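Local atomic coordinates of Xaa-Pro dipeptidase (Mycobacterium tuberculosis, PDB entry 5E2C), a protein that probably acts as a metal-dependent exopeptidase that removes amino-terminal residues from peptides, the fragment here being its creatinase/prolidase N-terminal domain. Residues 17-23 / 90-96; 34-40 / 52-58; 7-11 / 125-129; 78-83 / 107-112. One frame throughout, in Å; residues are numbered along the deposited sequence.

Overall arrangement
All four contacts lie within the creatinase/prolidase N-terminal domain, a mixed sheet packed with helices; the metallopeptidase (M24) part of the full-length protein is not in this fragment. Interaction 1 joins neighbouring parallel strands in the middle of the sheet, with interactions 3 and 4 centred about 12 and 11 Å from its centre. Those two do not touch, their centres about 22 Å apart: interaction 3 packs on the Met20 and Ile22 side, interaction 4 on the Leu21 and Leu93 side. Interaction 2, centred about 19 Å from interaction 1's centre on the same sheet, touches interactions 1 and 4 through Ala40. Along the chain, interaction 3 encloses interaction 1, which encloses interaction 2 and crosses interaction 4.

Interaction 1: 17-23 / 90-96; sequences LDAMLIS and VGKLGFE
Ala19 pairs with Leu93 and Met20 with Gly94 where strands 19-22 and 92-95 run parallel; Gly94 N donates to Ala19 O (2.9 Å) and Leu21 N returns a nearly straight bond to Gly94 O (2.8 Å, 175°). One step earlier Lys92 O receives Asp18 N in its carbonyl plane, along with a weak bond from Ala19 N. The Asp18 carboxylate closes this end, its OD2 accepting Lys92 N at 2.9 Å through the anti lone pair. At the other end the Glu96 side chain, extended beyond CG (chi1 -65°), reaches across to the backbone of Ser23: OE1 takes Ser23 N at 2.7 Å on its anti side, somewhat outside the carboxylate plane. Water 1 bonds Leu21 O, Ser23 OG and Glu96 N. On the Met20 side the selenomethionine lays CE across Glu96 CG (3.5 Å) at about a right angle; on the Ala19 side Leu93 CD1 lies 3.9 Å from Ala19 CB. Asp24 N also bonds Glu96 OE1, and Asn27 ND2 bonds OE2, which fixes the carboxylate at both oxygens. Strand 40-44 flanks 19-22, strand 118-121 flanks 92-95, helix 77-87 packs on Leu21 and Leu93, and Phe95 touches Val102 of the second subunit.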
loop_
_atom_site.group_PDB
_atom_site.type_symbol
_atom_site.label_atom_id
_atom_site.label_comp_id
_atom_site.label_asym_id
_atom_site.label_seq_id
_atom_site.Cartn_x
_atom_site.Cartn_y
_atom_site.Cartn_z
ATOM N N LEU A 17 8.183 3.133 20.290
ATOM C CA LEU A 17 6.739 3.120 20.048
ATOM C C LEU A 17 5.961 2.720 21.299
ATOM O O LEU A 17 6.481 2.012 22.159
ATOM C CB LEU A 17 6.395 2.123 18.928
ATOM C CG LEU A 17 7.165 2.246 17.614
ATOM C CD1 LEU A 17 6.949 1.000 16.755
ATOM C CD2 LEU A 17 6.732 3.505 16.895
ATOM N N ASP A 18 4.699 3.137 21.370
ATOM C CA ASP A 18 3.806 2.774 22.469
ATOM C C ASP A 18 2.873 1.627 22.105
ATOM O O ASP A 18 2.324 0.962 22.992
ATOM C CB ASP A 18 3.005 3.993 22.898
ATOM C CG ASP A 18 3.906 5.157 23.237
ATOM O OD1 ASP A 18 4.691 5.014 24.193
ATOM O OD2 ASP A 18 3.877 6.187 22.537
ATOM N N ALA A 19 2.707 1.398 20.803
ATOM C CA ALA A 19 1.886 0.284 20.288
ATOM C C ALA A 19 2.229 0.073 18.822
ATOM O O ALA A 19 2.913 0.896 18.195
ATOM C CB ALA A 19 0.397 0.564 20.457
HETATM N N MSE A 20 1.772 -1.055 18.295
HETATM C CA MSE A 20 1.945 -1.380 16.906
HETATM C C MSE A 20 0.685 -1.990 16.365
HETATM O O MSE A 20 0.060 -2.862 16.998
HETATM C CB MSE A 20 3.066 -2.388 16.785
HETATM C CG MSE A 20 3.159 -2.787 15.342
HETATM SE SE MSE A 20 4.993 -3.197 14.943
HETATM C CE MSE A 20 4.755 -3.379 12.991
ATOM N N LEU A 21 0.324 -1.531 15.180
ATOM C CA LEU A 21 -0.740 -2.127 14.380
ATOM C C LEU A 21 -0.107 -3.103 13.404
ATOM O O LEU A 21 0.753 -2.730 12.592
ATOM C CB LEU A 21 -1.475 -1.051 13.587
ATOM C CG LEU A 21 -2.547 -1.563 12.623
ATOM C CD1 LEU A 21 -3.652 -2.284 13.395
ATOM C CD2 LEU A 21 -3.091 -0.386 11.828
ATOM N N ILE A 22 -0.509 -4.358 13.491
ATOM C CA ILE A 22 -0.036 -5.378 12.560
ATOM C C ILE A 22 -1.116 -5.652 11.503
ATOM O O ILE A 22 -2.253 -6.015 11.832
ATOM C CB ILE A 22 0.349 -6.667 13.301
ATOM C CG1 ILE A 22 1.416 -6.352 14.355
ATOM C CG2 ILE A 22 0.889 -7.717 12.335
ATOM C CD1 ILE A 22 0.856 -6.180 15.720
ATOM N N SER A 23 -0.740 -5.460 10.238
ATOM C CA SER A 23 -1.657 -5.558 9.094
ATOM C C SER A 23 -1.306 -6.702 8.109
ATOM O O SER A 23 -2.164 -7.118 7.309
ATOM C CB SER A 23 -1.673 -4.237 8.318
ATOM O OG SER A 23 -2.077 -3.137 9.134
ATOM N N VAL A 90 -2.289 6.194 23.031
ATOM C CA VAL A 90 -1.028 5.786 22.425
ATOM C C VAL A 90 -0.359 6.981 21.749
ATOM O O VAL A 90 -0.948 7.596 20.891
ATOM C CB VAL A 90 -1.314 4.643 21.417
ATOM C CG1 VAL A 90 -0.130 4.371 20.505
ATOM C CG2 VAL A 90 -1.685 3.396 22.183
ATOM N N GLY A 91 0.868 7.316 22.144
ATOM C CA GLY A 91 1.577 8.459 21.555
ATOM C C GLY A 91 2.121 8.190 20.164
ATOM O O GLY A 91 1.931 8.986 19.241
ATOM N N LYS A 92 2.817 7.064 20.035
ATOM C CA LYS A 92 3.388 6.644 18.771
ATOM C C LYS A 92 2.904 5.232 18.424
ATOM O O LYS A 92 3.155 4.273 19.163
ATOM C CB LYS A 92 4.905 6.723 18.823
ATOM C CG LYS A 92 5.401 8.150 19.034
ATOM C CD LYS A 92 6.897 8.234 18.822
ATOM C CE LYS A 92 7.382 9.677 18.923
ATOM N NZ LYS A 92 8.868 9.729 18.824
ATOM N N LEU A 93 2.206 5.131 17.297
ATOM C CA LEU A 93 1.610 3.865 16.830
ATOM C C LEU A 93 2.368 3.425 15.583
ATOM O O LEU A 93 2.334 4.110 14.551
ATOM C CB LEU A 93 0.140 4.083 16.466
ATOM C CG LEU A 93 -0.582 2.852 15.883
ATOM C CD1 LEU A 93 -0.557 1.699 16.857
ATOM C CD2 LEU A 93 -2.009 3.189 15.498
ATOM N N GLY A 94 3.064 2.299 15.679
ATOM C CA GLY A 94 3.737 1.736 14.532
ATOM C C GLY A 94 2.724 1.130 13.581
ATOM O O GLY A 94 1.679 0.657 14.011
ATOM N N PHE A 95 3.022 1.177 12.290
ATOM C CA PHE A 95 2.204 0.482 11.282
ATOM C C PHE A 95 3.112 -0.096 10.225
ATOM O O PHE A 95 4.283 0.297 10.090
ATOM C CB PHE A 95 1.162 1.420 10.661
ATOM C CG PHE A 95 1.752 2.448 9.730
ATOM C CD1 PHE A 95 2.238 3.653 10.228
ATOM C CD2 PHE A 95 1.809 2.223 8.365
ATOM C CE1 PHE A 95 2.795 4.602 9.375
ATOM C CE2 PHE A 95 2.355 3.174 7.514
ATOM C CZ PHE A 95 2.857 4.354 8.018
ATOM N N GLU A 96 2.571 -1.036 9.457
ATOM C CA GLU A 96 3.378 -1.740 8.478
ATOM C C GLU A 96 3.250 -1.091 7.103
ATOM O O GLU A 96 2.354 -1.381 6.310
ATOM C CB GLU A 96 3.026 -3.222 8.472
ATOM C CG GLU A 96 3.371 -3.888 9.783
ATOM C CD GLU A 96 3.044 -5.365 9.810
ATOM O OE1 GLU A 96 1.869 -5.702 9.570
ATOM O OE2 GLU A 96 3.958 -6.174 10.106
HETATM O O HOH W 1 0.001 -1.775 10.072
#

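Interaction 2: 34-40 / 52-58; sequences FSGSNGA and LATDGRY
Ala40 and Ala53 form an antiparallel hydrogen-bonded pair, Ala40 N to Ala53 O and Ala53 N to Ala40 O both at 2.9 Å. Thr54 carries the register one step further with its side chain, OG1 donating to Asn38 O at 2.6 Å. Asn38 in turn sends ND2 to the anti lone pair of Asp55 OD2 (2.9 Å), and the amide and carboxylate planes lie only 21° apart. Arg57 holds the same carboxylate side-on: NE meets OD1 of Asp55 at 2.8 Å as part of a salt bridge, while NH2 donates to OD2. Because Asp55 CG stands between its backbone N and carbonyl carbon (chi1 62°), OD1 also reaches Arg57 N, making an Asx turn. Each Asp55 oxygen thus accepts two donors, which should favour its charged form and stiffen the bend.

The aromatic residues pack beside this polar cluster. Phe34 turns an edge toward the face of Tyr58 in an offset edge-to-face pair, with planes at 84° and centroids 5.8 Å apart. Gly36 CA sits over one face of the Tyr58 ring as a CH-pi contact, 4.0 Å from its centroid, and Arg57 CB lies on the opposite face. Gly36 N lies over the centre of one Phe34 face. At the far end Tyr58 OH and Ser37 OG are hydrogen-bonded at 2.7 Å. Tyr58 stands at the N-cap position of helix 59-65, whose Ala62 packs on Phe34 and Leu52; strand 70-73 flanks strand 51-54, and helix 77-87 lies against Ala40 and Ala53.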
loop_
_atom_site.group_PDB
_atom_site.type_symbol
_atom_site.label_atom_id
_atom_site.label_comp_id
_atom_site.label_asym_id
_atom_site.label_seq_id
_atom_site.Cartn_x
_atom_site.Cartn_y
_atom_site.Cartn_z
ATOM N N PHE A 34 -4.454 -16.586 14.412
ATOM C CA PHE A 34 -5.614 -16.367 13.540
ATOM C C PHE A 34 -5.196 -16.363 12.074
ATOM O O PHE A 34 -4.292 -15.625 11.688
ATOM C CB PHE A 34 -6.291 -15.046 13.888
ATOM C CG PHE A 34 -7.437 -14.705 12.995
ATOM C CD1 PHE A 34 -8.587 -15.480 13.006
ATOM C CD2 PHE A 34 -7.363 -13.632 12.122
ATOM C CE1 PHE A 34 -9.661 -15.169 12.193
ATOM C CE2 PHE A 34 -8.435 -13.317 11.292
ATOM C CZ PHE A 34 -9.585 -14.088 11.327
ATOM N N SER A 35 -5.872 -17.182 11.262
ATOM C CA SER A 35 -5.489 -17.433 9.870
ATOM C C SER A 35 -6.513 -16.932 8.838
ATOM O O SER A 35 -6.399 -17.254 7.653
ATOM C CB SER A 35 -5.247 -18.931 9.671
ATOM O OG SER A 35 -6.439 -19.663 9.847
ATOM N N GLY A 36 -7.508 -16.163 9.277
ATOM C CA GLY A 36 -8.487 -15.597 8.355
ATOM C C GLY A 36 -7.869 -14.614 7.375
ATOM O O GLY A 36 -6.840 -13.985 7.657
ATOM N N SER A 37 -8.517 -14.474 6.225
ATOM C CA SER A 37 -7.991 -13.680 5.122
ATOM C C SER A 37 -8.143 -12.181 5.335
ATOM O O SER A 37 -7.652 -11.393 4.536
ATOM C CB SER A 37 -8.706 -14.054 3.828
ATOM O OG SER A 37 -10.000 -13.503 3.832
ATOM N N ASN A 38 -8.886 -11.781 6.356
ATOM C CA ASN A 38 -8.928 -10.387 6.753
ATOM C C ASN A 38 -8.781 -10.273 8.260
ATOM O O ASN A 38 -9.512 -10.897 9.018
ATOM C CB ASN A 38 -10.234 -9.735 6.320
ATOM C CG ASN A 38 -10.248 -8.240 6.596
ATOM O OD1 ASN A 38 -9.253 -7.531 6.369
ATOM N ND2 ASN A 38 -11.350 -7.765 7.111
ATOM N N GLY A 39 -7.831 -9.464 8.694
ATOM C CA GLY A 39 -7.546 -9.372 10.106
ATOM C C GLY A 39 -6.454 -8.371 10.375
ATOM O O GLY A 39 -5.613 -8.109 9.516
ATOM N N ALA A 40 -6.475 -7.808 11.577
ATOM C CA ALA A 40 -5.426 -6.917 12.022
ATOM C C ALA A 40 -5.309 -7.079 13.529
ATOM O O ALA A 40 -6.227 -7.545 14.197
ATOM C CB ALA A 40 -5.746 -5.477 11.645
ATOM N N LEU A 52 -7.525 -8.199 18.606
ATOM C CA LEU A 52 -7.658 -8.699 17.233
ATOM C C LEU A 52 -8.930 -8.119 16.631
ATOM O O LEU A 52 -9.933 -8.027 17.313
ATOM C CB LEU A 52 -7.726 -10.227 17.235
ATOM C CG LEU A 52 -7.845 -10.936 15.888
ATOM C CD1 LEU A 52 -6.543 -10.840 15.113
ATOM C CD2 LEU A 52 -8.178 -12.400 16.136
ATOM N N ALA A 53 -8.872 -7.694 15.374
ATOM C CA ALA A 53 -10.054 -7.285 14.637
ATOM C C ALA A 53 -10.161 -8.080 13.346
ATOM O O ALA A 53 -9.169 -8.283 12.620
ATOM C CB ALA A 53 -10.033 -5.795 14.335
ATOM N N THR A 54 -11.373 -8.539 13.074
ATOM C CA THR A 54 -11.688 -9.203 11.816
ATOM C C THR A 54 -13.123 -8.888 11.443
ATOM O O THR A 54 -13.786 -8.136 12.131
ATOM C CB THR A 54 -11.424 -10.723 11.894
ATOM O OG1 THR A 54 -11.589 -11.297 10.592
ATOM C CG2 THR A 54 -12.364 -11.398 12.866
ATOM N N ASP A 55 -13.597 -9.412 10.330
ATOM C CA ASP A 55 -14.984 -9.159 9.944
ATOM C C ASP A 55 -15.880 -10.354 10.291
ATOM O O ASP A 55 -15.406 -11.389 10.763
ATOM C CB ASP A 55 -15.065 -8.750 8.474
ATOM C CG ASP A 55 -14.574 -9.828 7.530
ATOM O OD1 ASP A 55 -15.280 -10.823 7.384
ATOM O OD2 ASP A 55 -13.509 -9.657 6.891
ATOM N N GLY A 56 -17.177 -10.188 10.085
ATOM C CA GLY A 56 -18.176 -11.179 10.510
ATOM C C GLY A 56 -18.017 -12.587 9.940
ATOM O O GLY A 56 -18.469 -13.550 10.554
ATOM N N ARG A 57 -17.361 -12.711 8.789
ATOM C CA ARG A 57 -17.125 -14.023 8.158
ATOM C C ARG A 57 -16.309 -14.915 9.107
ATOM O O ARG A 57 -16.418 -16.138 9.078
ATOM C CB ARG A 57 -16.366 -13.870 6.831
ATOM C CG ARG A 57 -17.080 -13.083 5.719
ATOM C CD ARG A 57 -16.162 -12.842 4.511
ATOM N NE ARG A 57 -15.018 -11.990 4.809
ATOM C CZ ARG A 57 -13.993 -11.761 3.991
ATOM N NH1 ARG A 57 -13.923 -12.322 2.794
ATOM N NH2 ARG A 57 -13.007 -10.956 4.379
ATOM N N TYR A 58 -15.517 -14.284 9.969
ATOM C CA TYR A 58 -14.519 -14.974 10.773
ATOM C C TYR A 58 -14.763 -14.957 12.279
ATOM O O TYR A 58 -13.846 -15.272 13.063
ATOM C CB TYR A 58 -13.162 -14.348 10.480
ATOM C CG TYR A 58 -12.713 -14.596 9.066
ATOM C CD1 TYR A 58 -12.470 -15.885 8.617
ATOM C CD2 TYR A 58 -12.556 -13.548 8.169
ATOM C CE1 TYR A 58 -12.051 -16.116 7.332
ATOM C CE2 TYR A 58 -12.154 -13.775 6.866
ATOM C CZ TYR A 58 -11.915 -15.068 6.456
ATOM O OH TYR A 58 -11.504 -15.293 5.173
HETATM O O HOH W 2 -10.644 -10.641 2.615
#

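Interaction 3: 7-11 / 125-129; sequences KLKAQ and TVESL
Gln11 brings its flat carboxamide to the edge of this contact, but the touching is done by the methylene before it: CG lies 3.7 Å from Thr125 CG2 and 3.6 Å from Ser128 OG. The amide itself turns OE1 to water 3 (2.8 Å), which donates a second bond to Ser128 OG, so the two polar groups are joined through solvent. With CG opposite the backbone N (chi1 -165°), the Gln11 methylene is set against Thr125 CG2, and the bend at chi2 (54°) then turns the amide off toward the water. Ser128 OG is held from its own side as well, since it donates to Thr125 O at 2.6 Å, within the turn that opens the short 3-10 segment 127-129.

The rest of the contact is apolar. Leu8 swings CD1 against Thr125 CG2 at 3.7 Å, the two side chains crossing at about a right angle, and touches Val126 CG2 more loosely with the same methyl. The Thr125 methyl therefore sits between Leu8 and Gln11, about one helical turn apart, while its hydroxyl bonds to Ala122 O. Leu129 sets its two methyls against the Lys7-Leu8 peptide link: CD1 comes within 3.9 Å of Leu8 CB, whereas CD2 lies 3.8 Å from Lys7 O. The contact thus fastens the C-terminal part of this fragment, after strand 118-121, onto the N-terminal helix 3-14. Leu8 also reaches Ile22 of strand 19-22 and Val43 of strand 40-44, Thr125 rests on Met20, and Val126 packs against helix 25-32 at Asn27, Tyr30 and Leu31.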
loop_
_atom_site.group_PDB
_atom_site.type_symbol
_atom_site.label_atom_id
_atom_site.label_comp_id
_atom_site.label_asym_id
_atom_site.label_seq_id
_atom_site.Cartn_x
_atom_site.Cartn_y
_atom_site.Cartn_z
ATOM N N LYS A 7 7.734 -10.893 23.236
ATOM C CA LYS A 7 8.979 -10.506 22.555
ATOM C C LYS A 7 8.733 -9.269 21.690
ATOM O O LYS A 7 9.576 -8.371 21.638
ATOM C CB LYS A 7 9.549 -11.641 21.713
ATOM C CG LYS A 7 10.074 -12.792 22.539
ATOM C CD LYS A 7 10.753 -13.830 21.677
ATOM C CE LYS A 7 11.549 -14.819 22.518
ATOM N NZ LYS A 7 10.717 -15.474 23.564
ATOM N N LEU A 8 7.585 -9.212 21.018
ATOM C CA LEU A 8 7.237 -8.038 20.218
ATOM C C LEU A 8 7.161 -6.773 21.075
ATOM O O LEU A 8 7.680 -5.736 20.676
ATOM C CB LEU A 8 5.925 -8.229 19.462
ATOM C CG LEU A 8 5.515 -7.072 18.556
ATOM C CD1 LEU A 8 6.573 -6.830 17.495
ATOM C CD2 LEU A 8 4.157 -7.342 17.919
ATOM N N LYS A 9 6.561 -6.862 22.257
ATOM C CA LYS A 9 6.466 -5.696 23.142
ATOM C C LYS A 9 7.840 -5.111 23.431
ATOM O O LYS A 9 8.004 -3.900 23.418
ATOM C CB LYS A 9 5.769 -6.041 24.451
ATOM C CG LYS A 9 4.303 -6.370 24.259
ATOM C CD LYS A 9 3.609 -6.549 25.596
ATOM C CE LYS A 9 2.138 -6.842 25.385
ATOM N NZ LYS A 9 1.358 -6.598 26.610
ATOM N N ALA A 10 8.823 -5.967 23.663
ATOM C CA ALA A 10 10.177 -5.491 23.917
ATOM C C ALA A 10 10.717 -4.721 22.716
ATOM O O ALA A 10 11.380 -3.687 22.871
ATOM C CB ALA A 10 11.097 -6.659 24.255
ATOM N N GLN A 11 10.453 -5.218 21.513
ATOM C CA GLN A 11 10.918 -4.535 20.309
ATOM C C GLN A 11 10.146 -3.232 20.036
ATOM O O GLN A 11 10.728 -2.236 19.590
ATOM C CB GLN A 11 10.860 -5.447 19.087
ATOM C CG GLN A 11 11.663 -4.894 17.924
ATOM C CD GLN A 11 13.098 -4.601 18.331
ATOM O OE1 GLN A 11 13.810 -5.498 18.769
ATOM N NE2 GLN A 11 13.515 -3.328 18.227
ATOM N N THR A 125 9.394 -4.926 12.280
ATOM C CA THR A 125 9.398 -5.119 13.714
ATOM C C THR A 125 9.032 -6.567 14.054
ATOM O O THR A 125 9.709 -7.211 14.864
ATOM C CB THR A 125 8.464 -4.125 14.421
ATOM O OG1 THR A 125 8.817 -2.792 14.039
ATOM C CG2 THR A 125 8.609 -4.233 15.918
ATOM N N VAL A 126 8.001 -7.098 13.409
ATOM C CA VAL A 126 7.608 -8.477 13.699
ATOM C C VAL A 126 8.640 -9.464 13.142
ATOM O O VAL A 126 8.975 -10.443 13.794
ATOM C CB VAL A 126 6.228 -8.808 13.129
ATOM C CG1 VAL A 126 5.840 -10.225 13.525
ATOM C CG2 VAL A 126 5.198 -7.778 13.582
ATOM N N GLU A 127 9.137 -9.184 11.939
ATOM C CA GLU A 127 10.152 -10.009 11.287
ATOM C C GLU A 127 11.381 -10.155 12.172
ATOM O O GLU A 127 12.008 -11.219 12.188
ATOM C CB GLU A 127 10.554 -9.399 9.934
ATOM C CG GLU A 127 9.504 -9.534 8.833
ATOM C CD GLU A 127 8.319 -8.562 8.947
ATOM O OE1 GLU A 127 8.315 -7.681 9.837
ATOM O OE2 GLU A 127 7.401 -8.659 8.116
ATOM N N SER A 128 11.714 -9.102 12.929
ATOM C CA SER A 128 12.898 -9.122 13.798
ATOM C C SER A 128 12.867 -10.253 14.835
ATOM O O SER A 128 13.897 -10.591 15.419
ATOM C CB SER A 128 13.073 -7.775 14.514
ATOM O OG SER A 128 12.135 -7.620 15.572
ATOM N N LEU A 129 11.682 -10.807 15.078
ATOM C CA LEU A 129 11.513 -11.890 16.044
ATOM C C LEU A 129 11.839 -13.293 15.494
ATOM O O LEU A 129 12.053 -14.224 16.266
ATOM C CB LEU A 129 10.069 -11.882 16.569
ATOM C CG LEU A 129 9.468 -10.565 17.058
ATOM C CD1 LEU A 129 8.004 -10.767 17.419
ATOM C CD2 LEU A 129 10.224 -9.985 18.241
HETATM O O HOH W 3 13.465 -8.162 17.834
#

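Interaction 4: 78-83 / 107-112; sequences GRYLAG and ALAGAL
Arg79 and Ala111 meet with the methyl CB of Ala111 over the centre of the guanidinium face, 4.1 Å above its plane. The arginine gets there by running extended from CG to NE, with CG anti to the backbone N (chi1 -171°); on the way CG lies 3.6 Å from Ala107 O. Its NE then donates to water 4, which donates to Ala107 O, so the carbonyl is tied to the arginine through solvent. Water 5 makes a similar link between Gly83 O and Ala111 O. Deeper in, Leu108 points CD2 at the backbone of the other helix, 3.4 Å from Gly78 C, and at Ala82 CB, 4.0 Å away. Leu112 comes to the same alanine from the next turn, its CD2 packed tightly on Ala82 O at 3.1 Å. With the small methyls of Ala82 and Ala111 directed at the opposite helix, the two segments run 8.0 Å apart at their closest, roughly in the same direction, with a crossing angle of -32°. Both helices lie on one side of the sheet as parts of successive crossovers joined by strand 92-95: Leu108 packs on Leu21 and Leu119, Leu112 on Leu119, and Leu81 on Leu21 and on Ala40 and Leu42 of strand 40-44.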
loop_
_atom_site.group_PDB
_atom_site.type_symbol
_atom_site.label_atom_id
_atom_site.label_comp_id
_atom_site.label_asym_id
_atom_site.label_seq_id
_atom_site.Cartn_x
_atom_site.Cartn_y
_atom_site.Cartn_z
ATOM N N GLY A 78 -8.175 -2.333 10.257
ATOM C CA GLY A 78 -7.016 -1.501 10.576
ATOM C C GLY A 78 -7.453 -0.180 11.161
ATOM O O GLY A 78 -6.975 0.261 12.214
ATOM N N ARG A 79 -8.388 0.454 10.472
ATOM C CA ARG A 79 -8.942 1.713 10.913
ATOM C C ARG A 79 -9.548 1.622 12.318
ATOM O O ARG A 79 -9.320 2.477 13.173
ATOM C CB ARG A 79 -9.996 2.142 9.905
ATOM C CG ARG A 79 -10.497 3.523 10.119
ATOM C CD ARG A 79 -11.848 3.697 9.469
ATOM N NE ARG A 79 -12.331 4.999 9.860
ATOM C CZ ARG A 79 -12.901 5.282 11.030
ATOM N NH1 ARG A 79 -13.134 4.331 11.942
ATOM N NH2 ARG A 79 -13.258 6.535 11.276
ATOM N N TYR A 80 -10.329 0.575 12.560
ATOM C CA TYR A 80 -10.884 0.358 13.881
ATOM C C TYR A 80 -9.814 0.308 14.955
ATOM O O TYR A 80 -9.930 0.969 15.991
ATOM C CB TYR A 80 -11.705 -0.932 13.906
ATOM C CG TYR A 80 -12.136 -1.246 15.302
ATOM C CD1 TYR A 80 -13.221 -0.580 15.869
ATOM C CD2 TYR A 80 -11.441 -2.152 16.079
ATOM C CE1 TYR A 80 -13.594 -0.823 17.165
ATOM C CE2 TYR A 80 -11.817 -2.412 17.379
ATOM C CZ TYR A 80 -12.907 -1.744 17.911
ATOM O OH TYR A 80 -13.296 -1.990 19.198
ATOM N N LEU A 81 -8.755 -0.465 14.703
ATOM C CA LEU A 81 -7.683 -0.606 15.678
ATOM C C LEU A 81 -6.864 0.664 15.886
ATOM O O LEU A 81 -6.485 0.966 17.024
ATOM C CB LEU A 81 -6.778 -1.792 15.346
ATOM C CG LEU A 81 -7.485 -3.137 15.530
ATOM C CD1 LEU A 81 -6.574 -4.281 15.077
ATOM C CD2 LEU A 81 -7.941 -3.376 16.963
ATOM N N ALA A 82 -6.615 1.417 14.824
ATOM C CA ALA A 82 -5.975 2.717 14.985
ATOM C C ALA A 82 -6.846 3.613 15.880
ATOM O O ALA A 82 -6.325 4.295 16.761
ATOM C CB ALA A 82 -5.706 3.378 13.655
ATOM N N GLY A 83 -8.160 3.583 15.685
ATOM C CA GLY A 83 -9.058 4.366 16.530
ATOM C C GLY A 83 -8.995 3.944 17.987
ATOM O O GLY A 83 -8.965 4.789 18.890
ATOM N N ALA A 107 -7.033 6.532 5.965
ATOM C CA ALA A 107 -8.112 6.066 6.866
ATOM C C ALA A 107 -7.648 5.932 8.311
ATOM O O ALA A 107 -8.378 6.329 9.234
ATOM C CB ALA A 107 -8.712 4.756 6.393
ATOM N N LEU A 108 -6.460 5.353 8.507
ATOM C CA LEU A 108 -5.870 5.235 9.846
ATOM C C LEU A 108 -5.752 6.624 10.461
ATOM O O LEU A 108 -6.116 6.814 11.626
ATOM C CB LEU A 108 -4.479 4.590 9.823
ATOM C CG LEU A 108 -4.366 3.171 9.223
ATOM C CD1 LEU A 108 -2.967 2.629 9.431
ATOM C CD2 LEU A 108 -5.400 2.240 9.835
ATOM N N ALA A 109 -5.234 7.577 9.674
ATOM C CA ALA A 109 -5.024 8.954 10.154
ATOM C C ALA A 109 -6.348 9.603 10.516
ATOM O O ALA A 109 -6.438 10.309 11.515
ATOM C CB ALA A 109 -4.292 9.785 9.116
ATOM N N GLY A 110 -7.378 9.348 9.714
ATOM C CA GLY A 110 -8.733 9.853 9.967
ATOM C C GLY A 110 -9.294 9.350 11.284
ATOM O O GLY A 110 -9.948 10.089 12.026
ATOM N N ALA A 111 -9.014 8.097 11.610
ATOM C CA ALA A 111 -9.484 7.519 12.868
ATOM C C ALA A 111 -8.793 8.140 14.078
ATOM O O ALA A 111 -9.275 7.992 15.192
ATOM C CB ALA A 111 -9.279 6.008 12.874
ATOM N N LEU A 112 -7.671 8.830 13.855
ATOM C CA LEU A 112 -6.898 9.440 14.917
ATOM C C LEU A 112 -7.066 10.963 14.961
ATOM O O LEU A 112 -6.383 11.632 15.731
ATOM C CB LEU A 112 -5.414 9.095 14.731
ATOM C CG LEU A 112 -5.064 7.610 14.921
ATOM C CD1 LEU A 112 -3.627 7.350 14.507
ATOM C CD2 LEU A 112 -5.294 7.175 16.356
HETATM O O HOH W 4 -10.926 6.902 8.902
HETATM O O HOH W 5 -9.014 7.622 18.070
#